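Side-chain contacts in putative Acetyltransferase from the GNAT family (Novosphingobium aromaticivorans DSM 12444, PDB 3EC4), which probably transfers an acyl group, most likely acetyl, to an acceptor not yet identified, as a member of the GNAT family: residues 126-129 with 130-133; 172-175 with 176-179; 180-183 with 184-188; 200-203 with 204-208. All blocks are in the same frame, centred on the assembly; numbering follows the deposited sequence.

Interaction 1. Residues 126-129 with 130-133; sequences SGTW and RYGQ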
# COMPACT_ATOMS: atom_id res chain seq x y z
N SER A 126 13.18 4.10 1.47
CA SER A 126 13.67 5.20 2.29
C SER A 126 12.63 6.30 2.52
O SER A 126 12.58 6.89 3.60
CB SER A 126 14.89 5.81 1.61
OG SER A 126 14.57 6.26 0.32
N GLY A 127 11.80 6.59 1.50
CA GLY A 127 10.84 7.70 1.60
C GLY A 127 9.36 7.34 1.64
O GLY A 127 8.52 8.21 1.48
N THR A 128 9.07 6.06 1.86
CA THR A 128 7.69 5.56 1.93
C THR A 128 6.87 6.30 3.02
O THR A 128 5.67 6.52 2.86
CB THR A 128 7.67 4.04 2.17
OG1 THR A 128 8.39 3.38 1.11
CG2 THR A 128 6.23 3.51 2.22
N TRP A 129 7.52 6.72 4.11
CA TRP A 129 6.83 7.46 5.17
C TRP A 129 6.27 8.77 4.67
O TRP A 129 5.43 9.37 5.33
CB TRP A 129 7.75 7.72 6.35
CG TRP A 129 8.92 8.68 6.06
CD1 TRP A 129 10.13 8.37 5.48
CD2 TRP A 129 8.96 10.08 6.34
NE1 TRP A 129 10.91 9.48 5.41
CE2 TRP A 129 10.22 10.55 5.93
CE3 TRP A 129 8.06 10.97 6.94
CZ2 TRP A 129 10.59 11.88 6.06
CZ3 TRP A 129 8.43 12.30 7.07
CH2 TRP A 129 9.69 12.74 6.64
N ARG A 130 6.80 9.28 3.54
CA ARG A 130 6.28 10.53 3.00
C ARG A 130 5.02 10.36 2.14
O ARG A 130 4.50 11.36 1.66
CB ARG A 130 7.31 11.28 2.16
CG ARG A 130 8.67 11.50 2.79
CD ARG A 130 9.50 12.44 1.95
NE ARG A 130 10.66 12.91 2.71
CZ ARG A 130 11.85 12.31 2.72
NH1 ARG A 130 12.07 11.21 2.00
NH2 ARG A 130 12.84 12.82 3.45
N TYR A 131 4.55 9.11 1.97
CA TYR A 131 3.45 8.82 1.03
C TYR A 131 2.17 9.46 1.54
O TYR A 131 1.32 9.87 0.76
CB TYR A 131 3.26 7.31 0.90
CG TYR A 131 3.08 6.75 -0.48
CD1 TYR A 131 2.21 7.34 -1.40
CD2 TYR A 131 3.76 5.61 -0.86
CE1 TYR A 131 2.04 6.76 -2.67
CE2 TYR A 131 3.59 5.03 -2.08
CZ TYR A 131 2.75 5.61 -2.99
OH TYR A 131 2.58 5.02 -4.23
N GLY A 132 2.06 9.56 2.86
CA GLY A 132 0.92 10.20 3.52
C GLY A 132 1.07 10.14 5.03
O GLY A 132 2.17 9.96 5.55
N GLN A 133 -0.05 10.28 5.73
CA GLN A 133 -0.04 10.33 7.20
C GLN A 133 0.22 8.96 7.76
O GLN A 133 -0.43 7.99 7.39
CB GLN A 133 -1.37 10.81 7.73
CG GLN A 133 -1.39 11.01 9.26
CD GLN A 133 -0.49 12.11 9.72
OE1 GLN A 133 -0.56 13.22 9.20
NE2 GLN A 133 0.38 11.83 10.69
O HOH W 1 4.32 11.52 6.00
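Arg130 lays its aliphatic chain and guanidinium across the indole of Trp129. The Arg130 CG methylene sits 3.8 Å from the centroid of the Trp129 six-membered ring and only 17° off its normal, a CH-pi contact over the face. The chain then runs extended to Arg130 NE, 3.5 Å from Trp129 CZ2. Trp129 CZ2 lies over one face of the guanidinium, toward its rim. The two planes are 45° apart, so this is not a parallel stack. With chi1 at 67°, Trp129 CG lies between the backbone N and the carbonyl carbon, and the indole turns back over the residue that follows. Replacing Trp129 with an alanine would take away the aromatic face, and the Arg130 guanidinium would probably swing more freely. The backbone beneath is a 3-10 turn: Arg130 N bonds to Gly127 O at 2.9 Å, and Tyr131 N to Thr128 O at 3.0 Å. A water donates to both Trp129 O and Gly132 O and so bridges two acceptors that cannot bond to each other. Trp129 packs on Val109 and Met112 of helix 109-118, Tyr131 meets Tyr37 edge-to-face, and the turn leads into strand 134-139.

Interaction 2. Residues 172-175 with 176-179; sequences RGLA and ARLI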
# COMPACT_ATOMS: atom_id res chain seq x y z
N ARG A 172 -2.60 -7.40 21.11
CA ARG A 172 -3.12 -6.36 22.02
C ARG A 172 -4.11 -5.39 21.36
O ARG A 172 -4.48 -4.40 21.96
CB ARG A 172 -1.99 -5.49 22.56
CG ARG A 172 -0.88 -6.27 23.18
CD ARG A 172 0.03 -5.34 23.93
NE ARG A 172 1.27 -6.05 24.23
CZ ARG A 172 2.18 -5.63 25.10
NH1 ARG A 172 2.00 -4.52 25.78
NH2 ARG A 172 3.28 -6.34 25.27
N GLY A 173 -4.51 -5.65 20.14
CA GLY A 173 -5.47 -4.78 19.44
C GLY A 173 -4.90 -3.52 18.82
O GLY A 173 -5.63 -2.58 18.47
N LEU A 174 -3.59 -3.49 18.65
CA LEU A 174 -2.96 -2.23 18.16
C LEU A 174 -3.31 -1.94 16.73
O LEU A 174 -3.64 -0.77 16.39
CB LEU A 174 -1.47 -2.24 18.37
CG LEU A 174 -1.08 -2.39 19.84
CD1 LEU A 174 0.44 -2.31 20.01
CD2 LEU A 174 -1.82 -1.40 20.72
N ALA A 175 -3.22 -2.97 15.89
CA ALA A 175 -3.51 -2.82 14.45
C ALA A 175 -4.90 -2.25 14.19
O ALA A 175 -5.03 -1.30 13.42
CB ALA A 175 -3.34 -4.16 13.71
N ALA A 176 -5.91 -2.78 14.87
CA ALA A 176 -7.27 -2.31 14.73
C ALA A 176 -7.38 -0.84 15.10
O ALA A 176 -7.92 -0.03 14.33
CB ALA A 176 -8.20 -3.13 15.58
N ARG A 177 -6.80 -0.47 16.24
CA ARG A 177 -6.84 0.92 16.68
C ARG A 177 -6.14 1.88 15.72
O ARG A 177 -6.65 2.96 15.44
CB ARG A 177 -6.30 1.05 18.09
CG ARG A 177 -7.20 0.41 19.14
CD ARG A 177 -6.44 0.20 20.40
NE ARG A 177 -5.98 1.48 20.94
CZ ARG A 177 -5.05 1.59 21.87
NH1 ARG A 177 -4.50 0.51 22.43
NH2 ARG A 177 -4.67 2.79 22.26
N LEU A 178 -5.01 1.46 15.16
CA LEU A 178 -4.29 2.26 14.16
C LEU A 178 -5.08 2.42 12.84
O LEU A 178 -5.14 3.53 12.28
CB LEU A 178 -2.92 1.65 13.90
CG LEU A 178 -1.96 1.94 15.08
CD1 LEU A 178 -0.77 1.00 15.17
CD2 LEU A 178 -1.45 3.43 14.99
N ILE A 179 -5.65 1.33 12.34
CA ILE A 179 -6.53 1.43 11.17
C ILE A 179 -7.68 2.42 11.44
O ILE A 179 -8.00 3.26 10.59
CB ILE A 179 -7.04 0.04 10.73
CG1 ILE A 179 -5.87 -0.81 10.21
CG2 ILE A 179 -8.14 0.22 9.62
CD1 ILE A 179 -6.06 -2.33 10.20
O HOH W 2 -6.13 -2.17 22.74
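The guanidinium of Arg177 is the flat group here, and Leu174 CD2 approaches it obliquely, 3.7 Å from Arg177 NH1. This is an apolar touch beside a charged group. The polar contacts lie elsewhere on the group: NE makes a salt bridge to Asp98, and NH1 donates to a water that also donates to Arg172 O. That water is 3.2 Å from Arg177 NH1, so the arginine is tied indirectly to the loop before the helix.

The setting is the start of helix 174-188. The sequence fits the R/Q-x-x-G-x-G/A motif of GNAT enzymes, with Gly173 and Ala175 as its last two small residues. In relatives this loop and helix start bind the pyrophosphate of acetyl-CoA, and the same role is likely here. Gly173 is the N-cap. Its backbone has a positive phi of 81°, where a CB would press on the preceding carbonyl.

The first turn closes with a long bond from Arg177 N to Gly173 O. The next two are shorter: Leu178 N to Leu174 O, and Ile179 N to Ala175 O. Leu174 and Leu178 face the sheet, packing on Ala145 of strand 142-149. Ala176 and Ile179 meet helix 202-210 instead.

Arg177 bends at chi3 (62°), which turns its head back over the helix start. The aliphatic part before the bend covers the Gly173 carbonyl, with Arg177 CG 3.4 Å from Gly173 O.

Interaction 3. Residues 180-183 with 184-188; sequences RKVI and AGMAA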
# COMPACT_ATOMS: atom_id res chain seq x y z
N ARG A 180 -8.32 2.32 12.59
CA ARG A 180 -9.37 3.29 12.95
C ARG A 180 -8.89 4.73 12.83
O ARG A 180 -9.61 5.57 12.32
CB ARG A 180 -9.86 3.08 14.38
CG ARG A 180 -10.72 1.82 14.62
CD ARG A 180 -11.04 1.73 16.08
NE ARG A 180 -11.91 0.65 16.54
CZ ARG A 180 -13.24 0.67 16.43
NH1 ARG A 180 -13.85 1.68 15.84
NH2 ARG A 180 -13.97 -0.33 16.91
N LYS A 181 -7.70 5.01 13.33
CA LYS A 181 -7.18 6.37 13.29
C LYS A 181 -6.94 6.82 11.86
O LYS A 181 -7.32 7.91 11.44
CB LYS A 181 -5.91 6.47 14.09
CG LYS A 181 -5.41 7.91 14.22
CD LYS A 181 -6.31 8.80 15.05
CE LYS A 181 -5.67 10.17 15.19
NZ LYS A 181 -6.52 11.08 15.92
N VAL A 182 -6.30 5.98 11.07
CA VAL A 182 -6.06 6.34 9.67
C VAL A 182 -7.39 6.65 8.89
O VAL A 182 -7.48 7.66 8.17
CB VAL A 182 -5.25 5.20 8.95
CG1 VAL A 182 -5.25 5.49 7.38
CG2 VAL A 182 -3.81 5.11 9.47
N ILE A 183 -8.41 5.79 9.04
CA ILE A 183 -9.67 5.95 8.30
C ILE A 183 -10.53 7.14 8.78
O ILE A 183 -11.23 7.72 8.00
CB ILE A 183 -10.48 4.63 8.19
CG1 ILE A 183 -11.04 4.17 9.52
CG2 ILE A 183 -9.64 3.55 7.48
CD1 ILE A 183 -11.90 2.85 9.42
N ALA A 184 -10.35 7.52 10.06
CA ALA A 184 -10.96 8.71 10.61
C ALA A 184 -10.46 9.95 9.86
O ALA A 184 -11.24 10.87 9.55
CB ALA A 184 -10.65 8.80 12.07
N GLY A 185 -9.16 9.99 9.57
CA GLY A 185 -8.57 11.14 8.88
C GLY A 185 -9.07 11.21 7.45
O GLY A 185 -9.43 12.28 6.95
N MSE A 186 -9.10 10.04 6.80
CA MSE A 186 -9.68 9.93 5.45
C MSE A 186 -11.14 10.42 5.44
O MSE A 186 -11.53 11.32 4.67
CB MSE A 186 -9.58 8.50 4.95
CG MSE A 186 -8.13 8.10 4.72
SE MSE A 186 -8.06 6.22 4.29
CE MSE A 186 -6.17 6.06 3.98
N ALA A 187 -11.92 9.91 6.38
CA ALA A 187 -13.30 10.35 6.57
C ALA A 187 -13.44 11.85 6.73
O ALA A 187 -14.33 12.45 6.11
CB ALA A 187 -13.93 9.63 7.76
N ALA A 188 -12.60 12.47 7.57
CA ALA A 188 -12.62 13.89 7.81
C ALA A 188 -12.48 14.67 6.50
O ALA A 188 -13.13 15.70 6.34
CB ALA A 188 -11.52 14.33 8.78
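Ala184 joins the preceding helical turn through its N, which bonds to Arg180 O at 3.1 Å. Its methyl rests on two carbonyl oxygens of that turn, with Ala184 CB 3.4 Å from Arg180 O and about as far from Lys181 O. Gly185 follows with a looser hold. Its N reaches Lys181 O and Val182 O, but both bonds are weak.

Met186, present as selenomethionine, carries the side-chain contact. Its N bonds to Val182 O in the carbonyl plane, with an N-H...O angle of 168°. CG stands anti to the carbonyl carbon (chi1 -67°), and the chain runs extended from there. It therefore lies alongside Val182 and points the same way. Its end methyl, Met186 CE, touches Val182 CG1 at 3.6 Å. Ile183 CG2 flanks the selenium more loosely, 4.4 Å from Met186 SE.

This is the inner side of the helix in a beta-alpha-beta crossover, from strand 157-165 through helix 174-188 to strand 192-198. Val182, Ile183 and Met186 all pack on Val160 of the first strand. Arg180 turns elsewhere and makes a cation-pi contact with Phe96.

Ala187 continues the helical pattern. Its N bonds to Ile183 O at 2.8 Å, and its methyl sits close to the same oxygen, with Ala187 CB 3.3 Å from Ile183 O.

Interaction 4. Residues 200-203 with 204-208; sequences SNAS and AIRLY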
# COMPACT_ATOMS: atom_id res chain seq x y z
N SER A 200 -5.25 -15.04 0.77
CA SER A 200 -4.99 -16.10 1.72
C SER A 200 -5.17 -15.73 3.20
O SER A 200 -5.23 -16.63 4.04
CB SER A 200 -3.56 -16.64 1.54
OG SER A 200 -2.61 -15.69 2.04
N ASN A 201 -5.21 -14.44 3.53
CA ASN A 201 -5.19 -14.02 4.91
C ASN A 201 -6.60 -13.90 5.51
O ASN A 201 -7.13 -12.80 5.71
CB ASN A 201 -4.37 -12.75 5.03
CG ASN A 201 -3.92 -12.47 6.45
OD1 ASN A 201 -4.44 -13.04 7.42
ND2 ASN A 201 -2.98 -11.55 6.59
N ALA A 202 -7.17 -15.05 5.82
CA ALA A 202 -8.54 -15.18 6.34
C ALA A 202 -8.75 -14.29 7.58
O ALA A 202 -9.72 -13.53 7.66
CB ALA A 202 -8.87 -16.68 6.64
N SER A 203 -7.79 -14.35 8.49
CA SER A 203 -7.80 -13.58 9.71
C SER A 203 -7.87 -12.05 9.48
O SER A 203 -8.68 -11.34 10.11
CB SER A 203 -6.55 -13.93 10.52
OG SER A 203 -6.47 -13.12 11.66
N ALA A 204 -6.97 -11.57 8.64
CA ALA A 204 -6.89 -10.15 8.28
C ALA A 204 -8.17 -9.69 7.64
O ALA A 204 -8.67 -8.60 7.93
CB ALA A 204 -5.66 -9.89 7.34
N ILE A 205 -8.71 -10.46 6.71
CA ILE A 205 -10.00 -10.10 6.06
C ILE A 205 -11.14 -9.95 7.08
O ILE A 205 -11.94 -9.04 7.00
CB ILE A 205 -10.35 -11.12 4.93
CG1 ILE A 205 -9.29 -11.02 3.78
CG2 ILE A 205 -11.78 -10.98 4.40
CD1 ILE A 205 -9.35 -12.19 2.81
N ARG A 206 -11.19 -10.83 8.08
CA ARG A 206 -12.17 -10.71 9.15
C ARG A 206 -11.95 -9.46 9.97
O ARG A 206 -12.92 -8.81 10.35
CB ARG A 206 -12.13 -11.96 10.07
CG ARG A 206 -12.71 -13.22 9.45
CD ARG A 206 -12.82 -14.35 10.47
NE ARG A 206 -11.56 -14.77 11.09
CZ ARG A 206 -10.79 -15.79 10.68
NH1 ARG A 206 -11.11 -16.49 9.62
NH2 ARG A 206 -9.68 -16.08 11.34
N LEU A 207 -10.69 -9.09 10.21
CA LEU A 207 -10.39 -7.91 10.96
C LEU A 207 -10.90 -6.71 10.19
O LEU A 207 -11.63 -5.86 10.72
CB LEU A 207 -8.90 -7.75 11.23
CG LEU A 207 -8.43 -6.37 11.64
CD1 LEU A 207 -9.12 -5.93 12.96
CD2 LEU A 207 -6.90 -6.32 11.76
N TYR A 208 -10.54 -6.67 8.91
CA TYR A 208 -10.98 -5.55 8.06
C TYR A 208 -12.49 -5.46 7.94
O TYR A 208 -13.03 -4.36 8.02
CB TYR A 208 -10.32 -5.61 6.69
CG TYR A 208 -8.82 -5.62 6.74
CD1 TYR A 208 -8.10 -4.84 7.65
CD2 TYR A 208 -8.11 -6.43 5.87
CE1 TYR A 208 -6.70 -4.89 7.69
CE2 TYR A 208 -6.72 -6.47 5.90
CZ TYR A 208 -6.03 -5.71 6.80
OH TYR A 208 -4.65 -5.81 6.77
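Asn201 folds its side chain over the methyl of Ala204, one turn on. Starting at the root, Asn201 CB is 3.9 Å from Ala204 CB. The next atom, Asn201 CG, comes to 3.2 Å from the same methyl. At the tip, Asn201 OD1 accepts from Ala204 N at 3.2 Å, with the donor well above the carbonyl plane of the amide (65° out of it). The other branch, Asn201 ND2, also lies against Ala204 CB. A chi1 of -162° sets CG beside the residue's own carbonyl carbon and brings OD1 to the helix end. Without the amide, as with an alanine here, Ala204 N would probably lose its capping partner and the first turn could fray. The backbone oxygen works too: Asn201 O takes a straight bond from Ile205 N at 3.0 Å. Farther along, Arg206 bends at chi3 and lays one guanidinium face over Ala202 O and Ser203 CA. Arg206 NH2 is 3.5 Å from Ser203 CA. Ile205 and Tyr208 pack on strands 76-88 and 192-198. Asn201 is thus a helix N-cap, and the Asn-x-x-Ala-x-x-Leu-Tyr sequence matches a helix start common in GNAT proteins, where the tyrosine often lies near the acetyl-CoA site.

In the fold
Interactions 2 and 3 follow each other on helix 174-188, while interaction 4 opens helix 202-210. Interactions 2 and 4 touch: Ile179 CD1 lies 3.6 Å from Tyr208 CE1, and Ala176 packs on Leu207. Interaction 1 touches none of the others and lies across the chain's centre from interaction 4, their centres about 25 Å apart. Interactions 1, 2 and 3 are partly buried; interaction 4 is a surface contact. Their chemistry follows their place. The 126-133 turn uses an arginine on an indole. Both helix starts have an arginine bent back over the first turn, but only 200-208 has a side-chain cap, from Asn201; at 172-179 the N-cap is a glycine. The 180-188 turns rely on apolar side chains against the sheet.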